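Local coordinates for protein beta-L-arabinobiosidase (Bacteroides thetaiotaomicron, PDB 5MQR) that probably hydrolyses glycosidic linkages in plant pectin for a gut bacterium, acting as a beta-L-arabinobiosidase, with a possible sialidase activity, at residues M847-G850 / M851-D854; L759-Y762 / M763-D767; S840-E843 / G844-M847; T867-Q870 / F871-M875. One frame throughout, in Å; residues are numbered along the deposited sequence.

Contact 1. Residues M847-G850 / M851-D854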
loop_
_atom_site.group_PDB
_atom_site.type_symbol
_atom_site.label_atom_id
_atom_site.label_comp_id
_atom_site.label_asym_id
_atom_site.label_seq_id
_atom_site.Cartn_x
_atom_site.Cartn_y
_atom_site.Cartn_z
HETATM N N MSE A 847 -0.039 -20.436 -41.470
HETATM C CA MSE A 847 -0.895 -20.122 -42.612
HETATM C C MSE A 847 -2.048 -21.089 -42.744
HETATM O O MSE A 847 -3.170 -20.653 -42.901
HETATM C CB MSE A 847 -0.094 -20.108 -43.911
HETATM C CG MSE A 847 -0.899 -19.689 -45.151
HETATM SE SE MSE A 847 -1.784 -17.955 -44.808
HETATM C CE MSE A 847 -0.244 -16.816 -44.388
ATOM N N ARG A 848 -1.787 -22.398 -42.691
ATOM C CA ARG A 848 -2.867 -23.416 -42.763
ATOM C C ARG A 848 -4.038 -23.112 -41.809
ATOM O O ARG A 848 -5.207 -23.182 -42.210
ATOM C CB ARG A 848 -2.351 -24.834 -42.479
ATOM C CG ARG A 848 -1.778 -25.551 -43.684
ATOM C CD ARG A 848 -1.276 -26.944 -43.334
ATOM N NE ARG A 848 0.035 -26.923 -42.686
ATOM C CZ ARG A 848 1.210 -26.744 -43.309
ATOM N NH1 ARG A 848 1.283 -26.540 -44.621
ATOM N NH2 ARG A 848 2.330 -26.752 -42.595
ATOM N N TYR A 849 -3.726 -22.756 -40.575
ATOM C CA TYR A 849 -4.767 -22.497 -39.590
ATOM C C TYR A 849 -5.297 -21.065 -39.626
ATOM O O TYR A 849 -6.448 -20.855 -39.281
ATOM C CB TYR A 849 -4.310 -22.900 -38.179
ATOM C CG TYR A 849 -4.353 -24.390 -37.996
ATOM C CD1 TYR A 849 -5.534 -25.021 -37.632
ATOM C CD2 TYR A 849 -3.233 -25.177 -38.226
ATOM C CE1 TYR A 849 -5.597 -26.403 -37.474
ATOM C CE2 TYR A 849 -3.278 -26.562 -38.089
ATOM C CZ TYR A 849 -4.461 -27.173 -37.709
ATOM O OH TYR A 849 -4.514 -28.537 -37.565
ATOM N N GLY A 850 -4.474 -20.097 -40.027
ATOM C CA GLY A 850 -4.915 -18.725 -40.249
ATOM C C GLY A 850 -5.921 -18.642 -41.391
ATOM O O GLY A 850 -6.884 -17.901 -41.304
HETATM N N MSE A 851 -5.706 -19.415 -42.454
HETATM C CA MSE A 851 -6.678 -19.548 -43.543
HETATM C C MSE A 851 -7.985 -20.127 -43.083
HETATM O O MSE A 851 -9.032 -19.696 -43.559
HETATM C CB MSE A 851 -6.223 -20.514 -44.622
HETATM C CG MSE A 851 -5.108 -19.953 -45.479
HETATM SE SE MSE A 851 -5.689 -18.430 -46.581
HETATM C CE MSE A 851 -7.267 -19.173 -47.514
ATOM N N ARG A 852 -7.933 -21.132 -42.203
ATOM C CA ARG A 852 -9.157 -21.730 -41.644
ATOM C C ARG A 852 -9.943 -20.726 -40.811
ATOM O O ARG A 852 -11.174 -20.697 -40.861
ATOM C CB ARG A 852 -8.857 -22.960 -40.796
ATOM C CG ARG A 852 -8.442 -24.167 -41.603
ATOM C CD ARG A 852 -7.870 -25.169 -40.638
ATOM N NE ARG A 852 -7.797 -26.512 -41.178
ATOM C CZ ARG A 852 -6.686 -27.200 -41.444
ATOM N NH1 ARG A 852 -5.458 -26.693 -41.268
ATOM N NH2 ARG A 852 -6.810 -28.437 -41.918
ATOM N N ALA A 853 -9.208 -19.906 -40.067
ATOM C CA ALA A 853 -9.794 -18.828 -39.277
ATOM C C ALA A 853 -10.454 -17.773 -40.173
ATOM O O ALA A 853 -11.611 -17.482 -39.974
ATOM C CB ALA A 853 -8.764 -18.204 -38.340
ATOM N N ASP A 854 -9.759 -17.236 -41.170
ATOM C CA ASP A 854 -10.396 -16.270 -42.079
ATOM C C ASP A 854 -11.648 -16.876 -42.734
ATOM O O ASP A 854 -12.674 -16.197 -42.846
ATOM C CB ASP A 854 -9.463 -15.791 -43.199
ATOM C CG ASP A 854 -8.224 -15.076 -42.686
ATOM O OD1 ASP A 854 -8.249 -14.549 -41.560
ATOM O OD2 ASP A 854 -7.204 -15.055 -43.429
#
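Arg852 lays its guanidinium over one face of the Tyr849 ring, with NH1 3.6 Å above the ring plane and over its centre. The two planes are tilted 30° from each other, and Arg852 CZ stands 4.5 Å from the ring centroid, a cation-pi stack well over the face. Tyr782 also meets the Tyr849 ring, edge to face. The aliphatic part of the arginine adds to the cover: CD sits 3.8 Å from Tyr849 CD1. Both side chains leave the backbone with CG anti to the carbonyl carbon (chi1 -76° for Tyr849 and -72° for Arg852), which runs them side by side in the same direction. This is an i to i+3 pairing on the helix 843-864, whose ladder includes a 3.0 Å bond from Asp854 N to Gly850 O. Arg852 NE forms a salt bridge with Glu786 of helix 768-788, which helps to fix how the guanidinium lies on the ring, while Ala853 packs on Ala830 and Tyr827 of helix 820-839. One turn apart on another flank, two selenomethionines pass obliquely: SE of Met847, whose chain bends at chi2 and chi3, comes 3.9 Å from CG of Met851.

Contact 2. Residues L759-Y762 / M763-D767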
loop_
_atom_site.group_PDB
_atom_site.type_symbol
_atom_site.label_atom_id
_atom_site.label_comp_id
_atom_site.label_asym_id
_atom_site.label_seq_id
_atom_site.Cartn_x
_atom_site.Cartn_y
_atom_site.Cartn_z
ATOM N N LEU A 759 -4.059 -22.005 -25.527
ATOM C CA LEU A 759 -3.367 -20.752 -25.755
ATOM C C LEU A 759 -3.693 -19.717 -24.627
ATOM O O LEU A 759 -2.779 -19.034 -24.138
ATOM C CB LEU A 759 -3.671 -20.197 -27.142
ATOM C CG LEU A 759 -2.962 -18.887 -27.508
ATOM C CD1 LEU A 759 -1.451 -19.073 -27.484
ATOM C CD2 LEU A 759 -3.432 -18.375 -28.861
ATOM N N ALA A 760 -4.955 -19.644 -24.183
ATOM C CA ALA A 760 -5.330 -18.746 -23.067
ATOM C C ALA A 760 -4.531 -19.055 -21.786
ATOM O O ALA A 760 -4.165 -18.144 -21.038
ATOM C CB ALA A 760 -6.817 -18.840 -22.777
ATOM N N ARG A 761 -4.269 -20.345 -21.543
ATOM C CA ARG A 761 -3.461 -20.741 -20.411
ATOM C C ARG A 761 -2.062 -20.209 -20.566
ATOM O O ARG A 761 -1.537 -19.624 -19.630
ATOM C CB ARG A 761 -3.397 -22.251 -20.222
ATOM C CG ARG A 761 -2.890 -22.617 -18.839
ATOM C CD ARG A 761 -2.190 -23.943 -18.811
ATOM N NE ARG A 761 -1.572 -24.144 -17.510
ATOM C CZ ARG A 761 -0.944 -25.248 -17.129
ATOM N NH1 ARG A 761 -0.837 -26.282 -17.936
ATOM N NH2 ARG A 761 -0.422 -25.310 -15.911
ATOM N N TYR A 762 -1.469 -20.428 -21.735
ATOM C CA TYR A 762 -0.144 -19.904 -22.046
ATOM C C TYR A 762 -0.026 -18.383 -21.860
ATOM O O TYR A 762 0.962 -17.910 -21.318
ATOM C CB TYR A 762 0.322 -20.332 -23.456
ATOM C CG TYR A 762 1.576 -19.627 -23.890
ATOM C CD1 TYR A 762 2.805 -19.958 -23.324
ATOM C CD2 TYR A 762 1.533 -18.583 -24.835
ATOM C CE1 TYR A 762 3.975 -19.271 -23.687
ATOM C CE2 TYR A 762 2.682 -17.906 -25.214
ATOM C CZ TYR A 762 3.902 -18.259 -24.635
ATOM O OH TYR A 762 5.036 -17.614 -25.005
HETATM N N MSE A 763 -1.034 -17.639 -22.268
HETATM C CA MSE A 763 -1.059 -16.184 -22.078
HETATM C C MSE A 763 -1.062 -15.731 -20.628
HETATM O O MSE A 763 -0.716 -14.591 -20.343
HETATM C CB MSE A 763 -2.268 -15.567 -22.781
HETATM C CG MSE A 763 -2.062 -15.495 -24.298
HETATM SE SE MSE A 763 -3.786 -15.044 -25.207
HETATM C CE MSE A 763 -3.252 -13.255 -25.754
ATOM N N VAL A 764 -1.507 -16.583 -19.714
ATOM C CA VAL A 764 -1.345 -16.343 -18.290
ATOM C C VAL A 764 0.011 -16.839 -17.797
ATOM O O VAL A 764 0.754 -16.065 -17.201
ATOM C CB VAL A 764 -2.478 -16.962 -17.459
ATOM C CG1 VAL A 764 -2.175 -16.934 -15.965
ATOM C CG2 VAL A 764 -3.769 -16.220 -17.742
ATOM N N ASP A 765 0.340 -18.109 -18.000
ATOM C CA ASP A 765 1.525 -18.652 -17.314
ATOM C C ASP A 765 2.877 -18.507 -18.036
ATOM O O ASP A 765 3.894 -18.680 -17.428
ATOM C CB ASP A 765 1.290 -20.099 -16.806
ATOM C CG ASP A 765 1.255 -21.148 -17.919
ATOM O OD1 ASP A 765 1.728 -20.894 -19.051
ATOM O OD2 ASP A 765 0.740 -22.261 -17.645
ATOM N N GLY A 766 2.874 -18.214 -19.322
ATOM C CA GLY A 766 4.101 -18.067 -20.091
ATOM C C GLY A 766 4.930 -19.322 -20.299
ATOM O O GLY A 766 6.046 -19.216 -20.784
ATOM N N ASP A 767 4.411 -20.501 -19.955
ATOM C CA ASP A 767 5.182 -21.750 -20.074
ATOM C C ASP A 767 5.173 -22.263 -21.546
ATOM O O ASP A 767 4.267 -22.994 -21.986
ATOM C CB ASP A 767 4.656 -22.800 -19.073
ATOM C CG ASP A 767 5.445 -24.134 -19.102
ATOM O OD1 ASP A 767 6.305 -24.375 -19.986
ATOM O OD2 ASP A 767 5.157 -24.983 -18.229
HETATM O O HOH W 1 0.086 -22.931 -14.506
#
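Arg761 and Asp765 meet one turn apart on the last turns of helix 754-765. The arginine turns its CG away from the backbone N (chi1 -164°), runs out extended as far as NE and passes Asp765, whose CG sits between backbone N and carbonyl carbon (chi1 72°). That rotamer lifts OD2 over one face of the guanidinium, 3.0 Å from Arg761 NE. The planes of the two groups are 57° apart and no N-H points at the oxygen, so the salt bridge works through charge alone. A water supplies directed bonds, accepting from Arg761 NH2 at 2.8 Å and donating to Asp765 OD2. The same aspartate turns its OD1 to Asp767 N at 2.9 Å, closing an Asx turn across Gly766, whose positive phi ends the helix. Tyr762 sets its ring against this turn, where Asp767 O lies near the ring plane, 3.6 Å from CD1. With an alanine at Asp765, the turn would probably loosen as Asp767 N lost its side-chain acceptor, and Arg761 would lose one of its two carboxylate mates. Arg761 NH1 also forms a salt bridge with Asp729, and Phe770 makes a cation-pi contact with the guanidinium. With both carboxylates near it, the positive charge of Arg761 is probably well balanced, and Asp765 does two jobs at once: OD2 serves the arginine by charge, OD1 the turn by a directed bond.

Contact 3. Residues S840-E843 / G844-M847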
loop_
_atom_site.group_PDB
_atom_site.type_symbol
_atom_site.label_atom_id
_atom_site.label_comp_id
_atom_site.label_asym_id
_atom_site.label_seq_id
_atom_site.Cartn_x
_atom_site.Cartn_y
_atom_site.Cartn_z
ATOM N N SER A 840 5.843 -21.784 -32.529
ATOM C CA SER A 840 6.587 -23.005 -32.852
ATOM C C SER A 840 7.719 -22.760 -33.854
ATOM O O SER A 840 8.512 -23.662 -34.077
ATOM C CB SER A 840 5.650 -24.083 -33.467
ATOM O OG SER A 840 4.744 -24.648 -32.524
ATOM N N GLY A 841 7.779 -21.576 -34.480
ATOM C CA GLY A 841 8.586 -21.358 -35.690
ATOM C C GLY A 841 8.061 -22.107 -36.924
ATOM O O GLY A 841 8.815 -22.325 -37.866
ATOM N N ASP A 842 6.786 -22.520 -36.921
ATOM C CA ASP A 842 6.198 -23.278 -38.041
ATOM C C ASP A 842 5.260 -22.341 -38.855
ATOM O O ASP A 842 4.071 -22.173 -38.545
ATOM C CB ASP A 842 5.491 -24.549 -37.534
ATOM C CG ASP A 842 5.011 -25.449 -38.661
ATOM O OD1 ASP A 842 5.086 -25.040 -39.837
ATOM O OD2 ASP A 842 4.539 -26.572 -38.373
ATOM N N GLU A 843 5.846 -21.727 -39.888
ATOM C CA GLU A 843 5.173 -20.712 -40.683
ATOM C C GLU A 843 4.100 -21.340 -41.594
ATOM O O GLU A 843 3.057 -20.727 -41.839
ATOM C CB GLU A 843 6.212 -19.887 -41.463
ATOM C CG GLU A 843 7.067 -19.021 -40.536
ATOM C CD GLU A 843 8.080 -18.128 -41.231
ATOM O OE1 GLU A 843 8.325 -18.275 -42.438
ATOM O OE2 GLU A 843 8.668 -17.268 -40.538
ATOM N N GLY A 844 4.323 -22.572 -42.046
ATOM C CA GLY A 844 3.295 -23.311 -42.761
ATOM C C GLY A 844 2.042 -23.555 -41.938
ATOM O O GLY A 844 0.933 -23.352 -42.405
HETATM N N MSE A 845 2.227 -24.005 -40.707
HETATM C CA MSE A 845 1.108 -24.253 -39.802
HETATM C C MSE A 845 0.381 -22.958 -39.506
HETATM O O MSE A 845 -0.841 -22.941 -39.434
HETATM C CB MSE A 845 1.622 -24.899 -38.514
HETATM C CG MSE A 845 0.566 -25.072 -37.429
HETATM SE SE MSE A 845 1.386 -25.875 -35.806
HETATM C CE MSE A 845 -0.105 -25.245 -34.697
ATOM N N ALA A 846 1.127 -21.872 -39.321
ATOM C CA ALA A 846 0.518 -20.575 -39.104
ATOM C C ALA A 846 -0.448 -20.229 -40.226
ATOM O O ALA A 846 -1.554 -19.810 -39.957
ATOM C CB ALA A 846 1.568 -19.496 -38.972
HETATM N N MSE A 847 -0.039 -20.436 -41.470
HETATM C CA MSE A 847 -0.895 -20.122 -42.612
HETATM C C MSE A 847 -2.048 -21.089 -42.744
HETATM O O MSE A 847 -3.170 -20.653 -42.901
HETATM C CB MSE A 847 -0.094 -20.108 -43.911
HETATM C CG MSE A 847 -0.899 -19.689 -45.151
HETATM SE SE MSE A 847 -1.784 -17.955 -44.808
HETATM C CE MSE A 847 -0.244 -16.816 -44.388
HETATM O O HOH W 2 6.276 -24.720 -42.201
#
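Asp842 OD1 takes the backbone N-H of Met845 at 3.2 Å, a fairly straight bond (167° at the hydrogen) that arrives from well above the carboxylate plane. A water shares the same oxygen, donating to Asp842 OD1 at 2.7 Å and accepting from Gly844 N at 2.9 Å. One carboxylate oxygen therefore serves two N-H groups of the first helical turn, one directly and one through the water. CG lies anti to the residue's own backbone N (chi1 -173°), a torsion that folds the carboxylate back over the start of the helix. Behind the cap the regular ladder begins, with Ala846 N bonded to Asp842 O at 3.1 Å and Met847 N to Glu843 O at the same length. The positive end of the helix dipole is likely to favour the charged form of Asp842. Farther out, Asp842 OD2 rests 3.4 Å from CB of Met845, whose side chain crosses that of the aspartate at about a right angle. From there the selenomethionine runs out extended to pack on Leu833 of helix 820-839 and on Thr775 and Glu779 of helix 768-788. With an alanine here in place of Asp842, Met845 N would lose its capping acceptor and the water its carboxylate partner, and the first turn would probably fray. Just before the cap, Gly841 has positive phi and completes a Schellman motif at the end of helix 820-839. The arrangement is a tight helix-to-helix turn: a Schellman C-cap followed at once by an aspartate N-cap, joining helices 820-839 and 843-864.

Contact 4. Residues T867-Q870 / F871-M875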
loop_
_atom_site.group_PDB
_atom_site.type_symbol
_atom_site.label_atom_id
_atom_site.label_comp_id
_atom_site.label_asym_id
_atom_site.label_seq_id
_atom_site.Cartn_x
_atom_site.Cartn_y
_atom_site.Cartn_z
ATOM N N THR A 867 -30.027 -10.768 -40.623
ATOM C CA THR A 867 -30.161 -9.330 -40.907
ATOM C C THR A 867 -31.526 -8.746 -40.506
ATOM O O THR A 867 -31.626 -7.537 -40.328
ATOM C CB THR A 867 -29.890 -9.000 -42.400
ATOM O OG1 THR A 867 -30.652 -9.882 -43.214
ATOM C CG2 THR A 867 -28.404 -9.156 -42.749
ATOM N N ARG A 868 -32.563 -9.579 -40.379
ATOM C CA ARG A 868 -33.870 -9.113 -39.871
ATOM C C ARG A 868 -33.748 -8.774 -38.378
ATOM O O ARG A 868 -34.116 -7.681 -37.957
ATOM C CB ARG A 868 -35.009 -10.131 -40.141
ATOM C CG ARG A 868 -35.493 -10.105 -41.606
ATOM C CD ARG A 868 -36.391 -11.270 -42.100
ATOM N NE ARG A 868 -36.163 -12.615 -41.513
ATOM C CZ ARG A 868 -35.053 -13.375 -41.628
ATOM N NH1 ARG A 868 -33.965 -12.944 -42.278
ATOM N NH2 ARG A 868 -35.012 -14.586 -41.060
ATOM N N HIS A 869 -33.180 -9.700 -37.609
ATOM C CA HIS A 869 -32.984 -9.521 -36.161
ATOM C C HIS A 869 -31.761 -8.701 -35.741
ATOM O O HIS A 869 -31.723 -8.184 -34.621
ATOM C CB HIS A 869 -32.897 -10.890 -35.469
ATOM C CG HIS A 869 -34.202 -11.601 -35.376
ATOM N ND1 HIS A 869 -34.313 -12.884 -34.886
ATOM C CD2 HIS A 869 -35.456 -11.211 -35.704
ATOM C CE1 HIS A 869 -35.581 -13.246 -34.897
ATOM N NE2 HIS A 869 -36.293 -12.254 -35.405
ATOM N N GLN A 870 -30.754 -8.616 -36.607
ATOM C CA GLN A 870 -29.460 -8.033 -36.243
ATOM C C GLN A 870 -28.873 -8.768 -35.036
ATOM O O GLN A 870 -28.783 -8.250 -33.929
ATOM C CB GLN A 870 -29.574 -6.517 -36.035
ATOM C CG GLN A 870 -30.159 -5.799 -37.239
ATOM C CD GLN A 870 -30.226 -4.310 -37.033
ATOM O OE1 GLN A 870 -29.205 -3.620 -36.976
ATOM N NE2 GLN A 870 -31.432 -3.801 -36.916
ATOM N N PHE A 871 -28.489 -10.007 -35.289
ATOM C CA PHE A 871 -28.074 -10.930 -34.246
ATOM C C PHE A 871 -27.553 -12.224 -34.892
ATOM O O PHE A 871 -28.101 -12.688 -35.910
ATOM C CB PHE A 871 -29.266 -11.255 -33.331
ATOM C CG PHE A 871 -28.871 -11.631 -31.952
ATOM C CD1 PHE A 871 -28.559 -10.649 -31.015
ATOM C CD2 PHE A 871 -28.768 -12.959 -31.591
ATOM C CE1 PHE A 871 -28.163 -10.996 -29.731
ATOM C CE2 PHE A 871 -28.376 -13.311 -30.308
ATOM C CZ PHE A 871 -28.074 -12.328 -29.378
ATOM N N PHE A 872 -26.487 -12.781 -34.322
ATOM C CA PHE A 872 -25.939 -14.046 -34.789
ATOM C C PHE A 872 -26.812 -15.163 -34.290
ATOM O O PHE A 872 -27.084 -15.248 -33.101
ATOM C CB PHE A 872 -24.517 -14.278 -34.284
ATOM C CG PHE A 872 -23.499 -13.404 -34.940
ATOM C CD1 PHE A 872 -23.105 -13.649 -36.239
ATOM C CD2 PHE A 872 -22.918 -12.338 -34.247
ATOM C CE1 PHE A 872 -22.163 -12.843 -36.848
ATOM C CE2 PHE A 872 -21.957 -11.538 -34.851
ATOM C CZ PHE A 872 -21.582 -11.793 -36.156
ATOM N N GLU A 873 -27.243 -16.018 -35.206
ATOM C CA GLU A 873 -28.207 -17.061 -34.898
ATOM C C GLU A 873 -27.902 -18.346 -35.668
ATOM O O GLU A 873 -27.216 -18.335 -36.696
ATOM C CB GLU A 873 -29.623 -16.579 -35.229
ATOM C CG GLU A 873 -30.074 -15.366 -34.421
ATOM C CD GLU A 873 -31.493 -14.907 -34.743
ATOM O OE1 GLU A 873 -32.193 -15.591 -35.512
ATOM O OE2 GLU A 873 -31.916 -13.849 -34.203
ATOM N N THR A 874 -28.431 -19.440 -35.131
ATOM C CA THR A 874 -28.332 -20.762 -35.714
ATOM C C THR A 874 -28.967 -20.759 -37.091
ATOM O O THR A 874 -29.989 -20.113 -37.306
ATOM C CB THR A 874 -29.081 -21.783 -34.853
ATOM O OG1 THR A 874 -28.458 -21.869 -33.568
ATOM C CG2 THR A 874 -29.081 -23.159 -35.501
HETATM N N MSE A 875 -28.327 -21.441 -38.023
HETATM C CA MSE A 875 -28.857 -21.553 -39.380
HETATM C C MSE A 875 -29.367 -22.972 -39.440
HETATM O O MSE A 875 -28.604 -23.928 -39.271
HETATM C CB MSE A 875 -27.718 -21.110 -40.311
HETATM C CG MSE A 875 -28.004 -20.984 -41.803
HETATM SE SE MSE A 875 -29.545 -19.808 -42.243
HETATM C CE MSE A 875 -29.083 -18.035 -41.633
#
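His869 and Glu873 both carry CG anti to the carbonyl carbon (chi1 -73° and -62°), and the glutamate then runs on extended, which brings its carboxylate to the edge of the imidazole. There His869 ND1 donates to Glu873 OE2 at 2.7 Å. The oxygen lies in the ring plane and uses its syn lone pair, on the side of OE1, while the N-H bends somewhat from the straight line. Ring and carboxylate are turned 56° against each other and the two side chains cross at about a right angle. OE2 also sits 3.4 Å from His869 CB, alongside the base of the side chain. The other oxygen, OE1, has weak hydrogen bonds to Val883 N and Ser880 OG, so the carboxylate is tethered through both oxygens. The bond from the histidine requires a hydrogen on ND1 and probably holds the imidazole at one rotation. Gln870 lies between the histidine and the strand, and the Phe871 ring turns an edge toward CG of Glu873. The histidine's backbone is held by side chains, N by Asn866 OD1 and O by Arg884 NH2. Gln870 and Phe871 both face Asn866 in a G1 beta bulge, and the His-carboxylate bond spans the turn of the small two-stranded hairpin of 865-866 and 871-872.

All four contacts are local and follow one another along the glycoside hydrolase region, without nesting or crossing. Contact 2 comes first, at the end of helix 754-765, where its turn leads directly into helix 768-788. After helix 820-839, contact 3 closes the short turn into helix 843-864, and contact 1 continues on that helix, sharing Met847 with it; their centres are about 10 Å apart. Helix 768-788 receives side chains from all three. Contact 4 lies past the end of helix 843-864, in the hairpin that follows, its centre about 25 Å from that of contact 1, and Phe872 and Met875 pack back on this helix.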